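Local coordinates for protein dermonecrotic toxin (Pasteurella multocida, PDB 2EBF) that acts as a mitogenic dermonecrotic toxin that induces bone resorption in progressive atrophic rhinitis of pigs, with a thiol protease-like catalytic triad in its C-terminal region, at residues 599-604 and 671-676; 668-671 and 676-679; 695-700 and 705-710. One frame throughout, in Å; residues are numbered along the deposited sequence.

Contact 1: residues 599-604 and 671-676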
loop_
_atom_site.group_PDB
_atom_site.type_symbol
_atom_site.label_atom_id
_atom_site.label_comp_id
_atom_site.label_asym_id
_atom_site.label_seq_id
_atom_site.Cartn_x
_atom_site.Cartn_y
_atom_site.Cartn_z
ATOM N N ARG A 599 38.083 9.412 -10.352
ATOM C CA ARG A 599 38.097 8.919 -11.723
ATOM C C ARG A 599 39.481 8.504 -12.202
ATOM O O ARG A 599 39.673 7.396 -12.704
ATOM C CB ARG A 599 37.577 10.002 -12.657
ATOM C CG ARG A 599 36.765 9.479 -13.812
ATOM C CD ARG A 599 35.314 9.862 -13.617
ATOM N NE ARG A 599 34.922 10.930 -14.536
ATOM C CZ ARG A 599 33.715 11.490 -14.576
ATOM N NH1 ARG A 599 32.758 11.104 -13.739
ATOM N NH2 ARG A 599 33.468 12.448 -15.461
ATOM N N GLU A 600 40.435 9.418 -12.061
ATOM C CA GLU A 600 41.796 9.221 -12.544
ATOM C C GLU A 600 42.466 8.015 -11.889
ATOM O O GLU A 600 43.147 7.230 -12.555
ATOM C CB GLU A 600 42.625 10.504 -12.345
ATOM C CG GLU A 600 42.883 10.951 -10.880
ATOM C CD GLU A 600 41.632 10.974 -9.988
ATOM O OE1 GLU A 600 41.642 10.241 -8.962
ATOM O OE2 GLU A 600 40.654 11.713 -10.313
ATOM N N GLU A 601 42.259 7.863 -10.586
ATOM C CA GLU A 601 42.828 6.736 -9.862
ATOM C C GLU A 601 42.211 5.412 -10.325
ATOM O O GLU A 601 42.928 4.436 -10.555
ATOM C CB GLU A 601 42.649 6.904 -8.361
ATOM C CG GLU A 601 43.374 5.834 -7.564
ATOM C CD GLU A 601 43.156 5.945 -6.073
ATOM O OE1 GLU A 601 42.409 6.848 -5.631
ATOM O OE2 GLU A 601 43.739 5.118 -5.345
ATOM N N LEU A 602 40.884 5.386 -10.454
ATOM C CA LEU A 602 40.185 4.222 -10.997
ATOM C C LEU A 602 40.745 3.791 -12.356
ATOM O O LEU A 602 41.071 2.619 -12.547
ATOM C CB LEU A 602 38.675 4.472 -11.099
ATOM C CG LEU A 602 37.863 3.315 -11.709
ATOM C CD1 LEU A 602 37.925 2.039 -10.830
ATOM C CD2 LEU A 602 36.422 3.716 -11.986
ATOM N N MET A 603 40.863 4.733 -13.290
ATOM C CA MET A 603 41.347 4.413 -14.637
ATOM C C MET A 603 42.794 3.905 -14.637
ATOM O O MET A 603 43.173 3.048 -15.451
ATOM C CB MET A 603 41.186 5.608 -15.586
ATOM C CG MET A 603 39.739 6.076 -15.806
ATOM S SD MET A 603 38.513 4.762 -16.074
ATOM C CE MET A 603 39.051 4.122 -17.666
ATOM N N GLN A 604 43.594 4.446 -13.724
ATOM C CA GLN A 604 44.971 4.012 -13.521
ATOM C C GLN A 604 45.051 2.550 -13.058
ATOM O O GLN A 604 45.885 1.786 -13.537
ATOM C CB GLN A 604 45.626 4.904 -12.481
ATOM C CG GLN A 604 47.117 4.788 -12.403
ATOM C CD GLN A 604 47.737 6.116 -12.070
ATOM O OE1 GLN A 604 47.757 6.537 -10.906
ATOM N NE2 GLN A 604 48.221 6.811 -13.096
ATOM N N PHE A 671 37.757 -6.464 -7.886
ATOM C CA PHE A 671 38.479 -5.691 -6.883
ATOM C C PHE A 671 37.519 -4.646 -6.339
ATOM O O PHE A 671 36.510 -4.324 -6.973
ATOM C CB PHE A 671 39.782 -5.070 -7.441
ATOM C CG PHE A 671 39.562 -3.938 -8.408
ATOM C CD1 PHE A 671 39.523 -2.623 -7.961
ATOM C CD2 PHE A 671 39.422 -4.182 -9.769
ATOM C CE1 PHE A 671 39.313 -1.577 -8.843
ATOM C CE2 PHE A 671 39.214 -3.133 -10.668
ATOM C CZ PHE A 671 39.167 -1.831 -10.208
ATOM N N LYS A 672 37.832 -4.128 -5.155
ATOM C CA LYS A 672 36.966 -3.182 -4.489
ATOM C C LYS A 672 37.639 -1.819 -4.477
ATOM O O LYS A 672 38.802 -1.687 -4.091
ATOM C CB LYS A 672 36.637 -3.660 -3.071
ATOM C CG LYS A 672 35.422 -2.984 -2.480
ATOM C CD LYS A 672 34.637 -3.930 -1.603
ATOM C CE LYS A 672 33.459 -3.210 -0.961
ATOM N NZ LYS A 672 32.930 -4.012 0.187
ATOM N N PHE A 673 36.909 -0.816 -4.948
ATOM C CA PHE A 673 37.421 0.542 -4.960
ATOM C C PHE A 673 36.270 1.515 -4.746
ATOM O O PHE A 673 35.226 1.403 -5.388
ATOM C CB PHE A 673 38.149 0.847 -6.277
ATOM C CG PHE A 673 38.639 2.272 -6.389
ATOM C CD1 PHE A 673 37.941 3.206 -7.147
ATOM C CD2 PHE A 673 39.797 2.680 -5.724
ATOM C CE1 PHE A 673 38.388 4.532 -7.246
ATOM C CE2 PHE A 673 40.252 4.001 -5.817
ATOM C CZ PHE A 673 39.547 4.927 -6.581
ATOM N N ALA A 674 36.480 2.460 -3.826
ATOM C CA ALA A 674 35.504 3.499 -3.498
ATOM C C ALA A 674 34.124 2.930 -3.188
ATOM O O ALA A 674 33.120 3.417 -3.700
ATOM C CB ALA A 674 35.415 4.523 -4.628
ATOM N N GLY A 675 34.082 1.875 -2.380
ATOM C CA GLY A 675 32.806 1.283 -1.982
ATOM C C GLY A 675 32.143 0.339 -2.981
ATOM O O GLY A 675 31.237 -0.407 -2.605
ATOM N N LYS A 676 32.588 0.364 -4.243
ATOM C CA LYS A 676 32.008 -0.479 -5.307
ATOM C C LYS A 676 32.908 -1.645 -5.728
ATOM O O LYS A 676 34.123 -1.586 -5.565
ATOM C CB LYS A 676 31.663 0.362 -6.541
ATOM C CG LYS A 676 30.319 1.076 -6.442
ATOM C CD LYS A 676 30.007 1.840 -7.710
ATOM C CE LYS A 676 28.619 2.452 -7.635
ATOM N NZ LYS A 676 28.474 3.569 -8.602
#
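Phe673 points its ring at helix 596-610, where Glu601 and Leu602 receive it on two consecutive positions. Glu601 reaches along the rim of the ring with an extended chain, CG anti to the backbone N (chi1 -173°). Its carboxylate stands steeply to the aromatic plane, the two planes 77° apart, and Glu601 OE1 lies in the ring plane at the edge, 3.6 Å from CZ of Phe673. The carboxyl carbon, Glu601 CD, comes to 3.5 Å from CE2 of Phe673. Leu602 serves the other side of the ring with two atoms: Leu602 CB lies 3.9 Å from CE1 of Phe673, and Leu602 CD1 approaches CD1 of Phe673 obliquely at 3.9 Å. The same methyl meets the edge of a second ring, with Leu602 CD1 4.1 Å from CZ of Phe671, so one branch bridges both phenylalanines. Helix and strand run nearly antiparallel, and the strand ends at Phe673 in a type I' turn that closes at Lys676. No hydrogen bond crosses the contact. Its cohesion is therefore mainly apolar, while the anionic oxygen at the electropositive C-H rim of Phe673 probably adds a mild attraction; Lys605 offers that carboxylate a long, weak ion pair.

Contact 2: residues 668-671 and 676-679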
loop_
_atom_site.group_PDB
_atom_site.type_symbol
_atom_site.label_atom_id
_atom_site.label_comp_id
_atom_site.label_asym_id
_atom_site.label_seq_id
_atom_site.Cartn_x
_atom_site.Cartn_y
_atom_site.Cartn_z
ATOM N N THR A 668 33.130 -14.165 -12.169
ATOM C CA THR A 668 34.273 -13.267 -12.235
ATOM C C THR A 668 34.749 -12.926 -10.822
ATOM O O THR A 668 33.943 -12.826 -9.888
ATOM C CB THR A 668 33.914 -11.957 -13.022
ATOM O OG1 THR A 668 35.086 -11.146 -13.211
ATOM C CG2 THR A 668 32.866 -11.135 -12.271
ATOM N N ALA A 669 36.065 -12.781 -10.678
ATOM C CA ALA A 669 36.654 -12.086 -9.544
ATOM C C ALA A 669 36.398 -10.589 -9.682
ATOM O O ALA A 669 35.960 -10.113 -10.738
ATOM C CB ALA A 669 38.147 -12.355 -9.487
ATOM N N SER A 670 36.677 -9.843 -8.619
ATOM C CA SER A 670 36.523 -8.400 -8.651
ATOM C C SER A 670 37.533 -7.759 -7.706
ATOM O O SER A 670 38.126 -8.436 -6.851
ATOM C CB SER A 670 35.092 -8.008 -8.248
ATOM O OG SER A 670 34.822 -8.408 -6.919
ATOM N N PHE A 671 37.757 -6.464 -7.886
ATOM C CA PHE A 671 38.479 -5.691 -6.883
ATOM C C PHE A 671 37.519 -4.646 -6.339
ATOM O O PHE A 671 36.510 -4.324 -6.973
ATOM C CB PHE A 671 39.782 -5.070 -7.441
ATOM C CG PHE A 671 39.562 -3.938 -8.408
ATOM C CD1 PHE A 671 39.523 -2.623 -7.961
ATOM C CD2 PHE A 671 39.422 -4.182 -9.769
ATOM C CE1 PHE A 671 39.313 -1.577 -8.843
ATOM C CE2 PHE A 671 39.214 -3.133 -10.668
ATOM C CZ PHE A 671 39.167 -1.831 -10.208
ATOM N N LYS A 676 32.588 0.364 -4.243
ATOM C CA LYS A 676 32.008 -0.479 -5.307
ATOM C C LYS A 676 32.908 -1.645 -5.728
ATOM O O LYS A 676 34.123 -1.586 -5.565
ATOM C CB LYS A 676 31.663 0.362 -6.541
ATOM C CG LYS A 676 30.319 1.076 -6.442
ATOM C CD LYS A 676 30.007 1.840 -7.710
ATOM C CE LYS A 676 28.619 2.452 -7.635
ATOM N NZ LYS A 676 28.474 3.569 -8.602
ATOM N N GLU A 677 32.297 -2.698 -6.276
ATOM C CA GLU A 677 33.047 -3.817 -6.842
ATOM C C GLU A 677 33.151 -3.702 -8.366
ATOM O O GLU A 677 32.184 -3.352 -9.046
ATOM C CB GLU A 677 32.431 -5.157 -6.437
ATOM C CG GLU A 677 32.560 -5.443 -4.945
ATOM C CD GLU A 677 32.710 -6.899 -4.634
ATOM O OE1 GLU A 677 32.744 -7.725 -5.573
ATOM O OE2 GLU A 677 32.809 -7.228 -3.433
ATOM N N PHE A 678 34.341 -3.992 -8.881
ATOM C CA PHE A 678 34.603 -3.925 -10.314
ATOM C C PHE A 678 35.049 -5.292 -10.795
ATOM O O PHE A 678 36.096 -5.780 -10.371
ATOM C CB PHE A 678 35.699 -2.906 -10.584
ATOM C CG PHE A 678 35.272 -1.489 -10.349
ATOM C CD1 PHE A 678 34.763 -0.730 -11.392
ATOM C CD2 PHE A 678 35.363 -0.923 -9.079
ATOM C CE1 PHE A 678 34.359 0.580 -11.186
ATOM C CE2 PHE A 678 34.954 0.394 -8.860
ATOM C CZ PHE A 678 34.452 1.140 -9.919
ATOM N N ALA A 679 34.248 -5.919 -11.658
ATOM C CA ALA A 679 34.605 -7.216 -12.228
ATOM C C ALA A 679 35.943 -7.133 -12.962
ATOM O O ALA A 679 36.209 -6.155 -13.659
ATOM C CB ALA A 679 33.528 -7.678 -13.179
#
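Strands 668-671 and 676-679 run antiparallel with a marked twist, the axes of these short segments 135° apart in direction. Phe671 and Phe678 form a hydrogen-bonded pair: Phe678 N gives a bond of 2.9 Å to Phe671 O, and Phe671 N returns one of 3.1 Å to Phe678 O. Ser670 and Ala679 make the adjoining non-hydrogen-bonded pair, their CA atoms 4.2 Å apart, and Ala679 CA adds a C-H...O contact to Ala669 O. The two phenylalanines share one face of the sheet. Their rings are near parallel, 15° apart, but slid so far that they barely overlap. What lies over the Phe671 ring is instead the CB of Phe678, 3.5 Å from CE2 of Phe671 and offset toward the rim, a CH-pi contact. CG of Phe671 sits between its backbone N and carbonyl carbon (chi1 71°), which swings the ring across to the neighbouring strand. On the other face Ser670 OG donates to Glu677 OE1 over 2.6 Å, coming from well above the carboxylate plane. That carboxylate is also held by backbone N-H groups of strand 643-656, OE1 by Gly647 and OE2 by Met646, so three bonds fix its rotation. Thr668 CG2 packs 3.6 Å from CB of Ala679. The pair is a hairpin within an antiparallel sheet, with strand 643-656 beside 660-673 and the outermost strand 697-700 beside 676-681. Helix 596-610 covers the Phe671 and Phe678 face through Leu602, helix 629-639 adds Leu637 against Phe671, and Trp704 of helix 701-711 covers Thr668 and Ala679 on the other.

Contact 3: residues 695-700 and 705-710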
loop_
_atom_site.group_PDB
_atom_site.type_symbol
_atom_site.label_atom_id
_atom_site.label_comp_id
_atom_site.label_asym_id
_atom_site.label_seq_id
_atom_site.Cartn_x
_atom_site.Cartn_y
_atom_site.Cartn_z
ATOM N N THR A 695 40.908 -8.407 -23.955
ATOM C CA THR A 695 40.891 -9.763 -23.387
ATOM C C THR A 695 40.388 -9.810 -21.942
ATOM O O THR A 695 39.894 -10.837 -21.494
ATOM C CB THR A 695 42.287 -10.412 -23.408
ATOM O OG1 THR A 695 43.233 -9.505 -22.832
ATOM C CG2 THR A 695 42.709 -10.750 -24.838
ATOM N N ILE A 696 40.540 -8.711 -21.212
ATOM C CA ILE A 696 40.121 -8.668 -19.809
ATOM C C ILE A 696 39.024 -7.626 -19.658
ATOM O O ILE A 696 39.253 -6.428 -19.891
ATOM C CB ILE A 696 41.303 -8.335 -18.845
ATOM C CG1 ILE A 696 42.451 -9.343 -19.011
ATOM C CG2 ILE A 696 40.825 -8.270 -17.383
ATOM C CD1 ILE A 696 43.773 -8.849 -18.428
ATOM N N LEU A 697 37.836 -8.094 -19.290
ATOM C CA LEU A 697 36.671 -7.229 -19.117
ATOM C C LEU A 697 36.581 -6.659 -17.706
ATOM O O LEU A 697 36.480 -7.405 -16.724
ATOM C CB LEU A 697 35.384 -8.001 -19.454
ATOM C CG LEU A 697 34.051 -7.258 -19.287
ATOM C CD1 LEU A 697 34.003 -5.964 -20.108
ATOM C CD2 LEU A 697 32.887 -8.165 -19.682
ATOM N N ILE A 698 36.618 -5.333 -17.605
ATOM C CA ILE A 698 36.491 -4.656 -16.311
ATOM C C ILE A 698 35.313 -3.691 -16.332
ATOM O O ILE A 698 35.307 -2.713 -17.099
ATOM C CB ILE A 698 37.804 -3.922 -15.906
ATOM C CG1 ILE A 698 38.963 -4.931 -15.857
ATOM C CG2 ILE A 698 37.624 -3.171 -14.568
ATOM C CD1 ILE A 698 40.336 -4.305 -15.652
ATOM N N LEU A 699 34.316 -3.987 -15.502
ATOM C CA LEU A 699 33.138 -3.134 -15.341
ATOM C C LEU A 699 32.624 -3.214 -13.918
ATOM O O LEU A 699 32.880 -4.207 -13.221
ATOM C CB LEU A 699 32.005 -3.565 -16.288
ATOM C CG LEU A 699 32.046 -3.283 -17.783
ATOM C CD1 LEU A 699 31.011 -4.165 -18.497
ATOM C CD2 LEU A 699 31.822 -1.790 -18.094
ATOM N N PRO A 700 31.863 -2.192 -13.480
ATOM C CA PRO A 700 31.179 -2.381 -12.205
ATOM C C PRO A 700 30.296 -3.620 -12.301
ATOM O O PRO A 700 29.731 -3.882 -13.365
ATOM C CB PRO A 700 30.339 -1.113 -12.068
ATOM C CG PRO A 700 31.092 -0.090 -12.899
ATOM C CD PRO A 700 31.553 -0.882 -14.081
ATOM N N ALA A 705 27.276 -7.902 -15.259
ATOM C CA ALA A 705 26.176 -8.878 -15.340
ATOM C C ALA A 705 25.292 -8.600 -16.546
ATOM O O ALA A 705 24.955 -9.519 -17.309
ATOM C CB ALA A 705 25.349 -8.876 -14.063
ATOM N N LEU A 706 24.933 -7.330 -16.727
ATOM C CA LEU A 706 24.081 -6.918 -17.832
ATOM C C LEU A 706 24.746 -7.235 -19.173
ATOM O O LEU A 706 24.099 -7.782 -20.072
ATOM C CB LEU A 706 23.739 -5.423 -17.716
ATOM C CG LEU A 706 22.728 -4.807 -18.690
ATOM C CD1 LEU A 706 22.188 -3.463 -18.196
ATOM C CD2 LEU A 706 23.394 -4.575 -19.977
ATOM N N GLU A 707 26.029 -6.902 -19.304
ATOM C CA GLU A 707 26.752 -7.177 -20.547
ATOM C C GLU A 707 26.779 -8.663 -20.887
ATOM O O GLU A 707 26.507 -9.052 -22.022
ATOM C CB GLU A 707 28.176 -6.622 -20.503
ATOM C CG GLU A 707 29.054 -7.201 -21.618
ATOM C CD GLU A 707 30.252 -6.350 -21.989
ATOM O OE1 GLU A 707 30.328 -5.159 -21.610
ATOM O OE2 GLU A 707 31.117 -6.887 -22.702
ATOM N N ILE A 708 27.105 -9.489 -19.896
ATOM C CA ILE A 708 27.157 -10.933 -20.091
ATOM C C ILE A 708 25.779 -11.496 -20.477
ATOM O O ILE A 708 25.673 -12.329 -21.371
ATOM C CB ILE A 708 27.715 -11.652 -18.814
ATOM C CG1 ILE A 708 29.159 -11.187 -18.508
ATOM C CG2 ILE A 708 27.695 -13.152 -18.992
ATOM C CD1 ILE A 708 30.189 -11.446 -19.636
ATOM N N ALA A 709 24.728 -11.045 -19.799
ATOM C CA ALA A 709 23.381 -11.523 -20.101
ATOM C C ALA A 709 22.975 -11.147 -21.531
ATOM O O ALA A 709 22.435 -11.965 -22.270
ATOM C CB ALA A 709 22.373 -10.975 -19.088
ATOM N N GLN A 710 23.260 -9.913 -21.919
ATOM C CA GLN A 710 22.880 -9.425 -23.250
ATOM C C GLN A 710 23.638 -10.139 -24.366
ATOM O O GLN A 710 23.045 -10.583 -25.359
ATOM C CB GLN A 710 23.079 -7.912 -23.337
ATOM C CG GLN A 710 22.045 -7.119 -22.546
ATOM C CD GLN A 710 22.172 -5.619 -22.716
ATOM O OE1 GLN A 710 23.215 -5.101 -23.116
ATOM N NE2 GLN A 710 21.100 -4.903 -22.384
#
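Glu707, whose carboxylate is set against Leu697 and Leu699, has its OE2 gripped by two guanidinium groups, those of Arg586 from helix 583-591 and Arg711 one helical turn further on. The acid stretches from helix 701-711 toward the strand with an extended chain, CG anti to the backbone N (chi1 165°), and Leu697 comes to meet it from the opposite direction. CD2 of Leu697 comes to 3.7 Å from Glu707 OE2, and its sister methyl CD1 lies 4.0 Å from the same oxygen. Leu699 crosses the glutamate at about a right angle, its CD1 close at 3.3 Å from Glu707 OE1. Ile708, the next residue of the helix, bends its end inward and places CD1 4.2 Å from CD2 of Leu697, the purely apolar part of the contact. All four of these residues are buried, and no hydrogen bond joins the two segments. The paired arginines probably keep the acid ionised among the leucine methyls, and Arg586 itself packs on both leucines. Pro700 stands at the N-cap position, so the strand passes directly into the helix. The result is a beta-alpha unit in which an edge strand of an antiparallel sheet is followed by a helix folded back over that sheet, within the C3 domain, in the C-terminal region of the toxin that carries a thiol protease-like catalytic triad.

From the N terminus, helix 596-610 comes first, and contact 1 closes the longest loop by bringing the far end of strand 660-673 back to it across 66 intervening residues. Contact 2 overlaps its end: the hairpin opens inside that loop and closes just beyond it, sharing Phe671 and Lys676, so the two cross rather than nest; Leu602 CD1 also reaches Phe678 CZ. Contact 3 comes later in series, a short local closure between strand 697-700 and the helix after it. Its strand lies beside 676-681, where Ala679 N probably bonds to Leu699 O. Together the three tie one antiparallel sheet to helices on opposite faces: 596-610 on one side, 701-711 on the other.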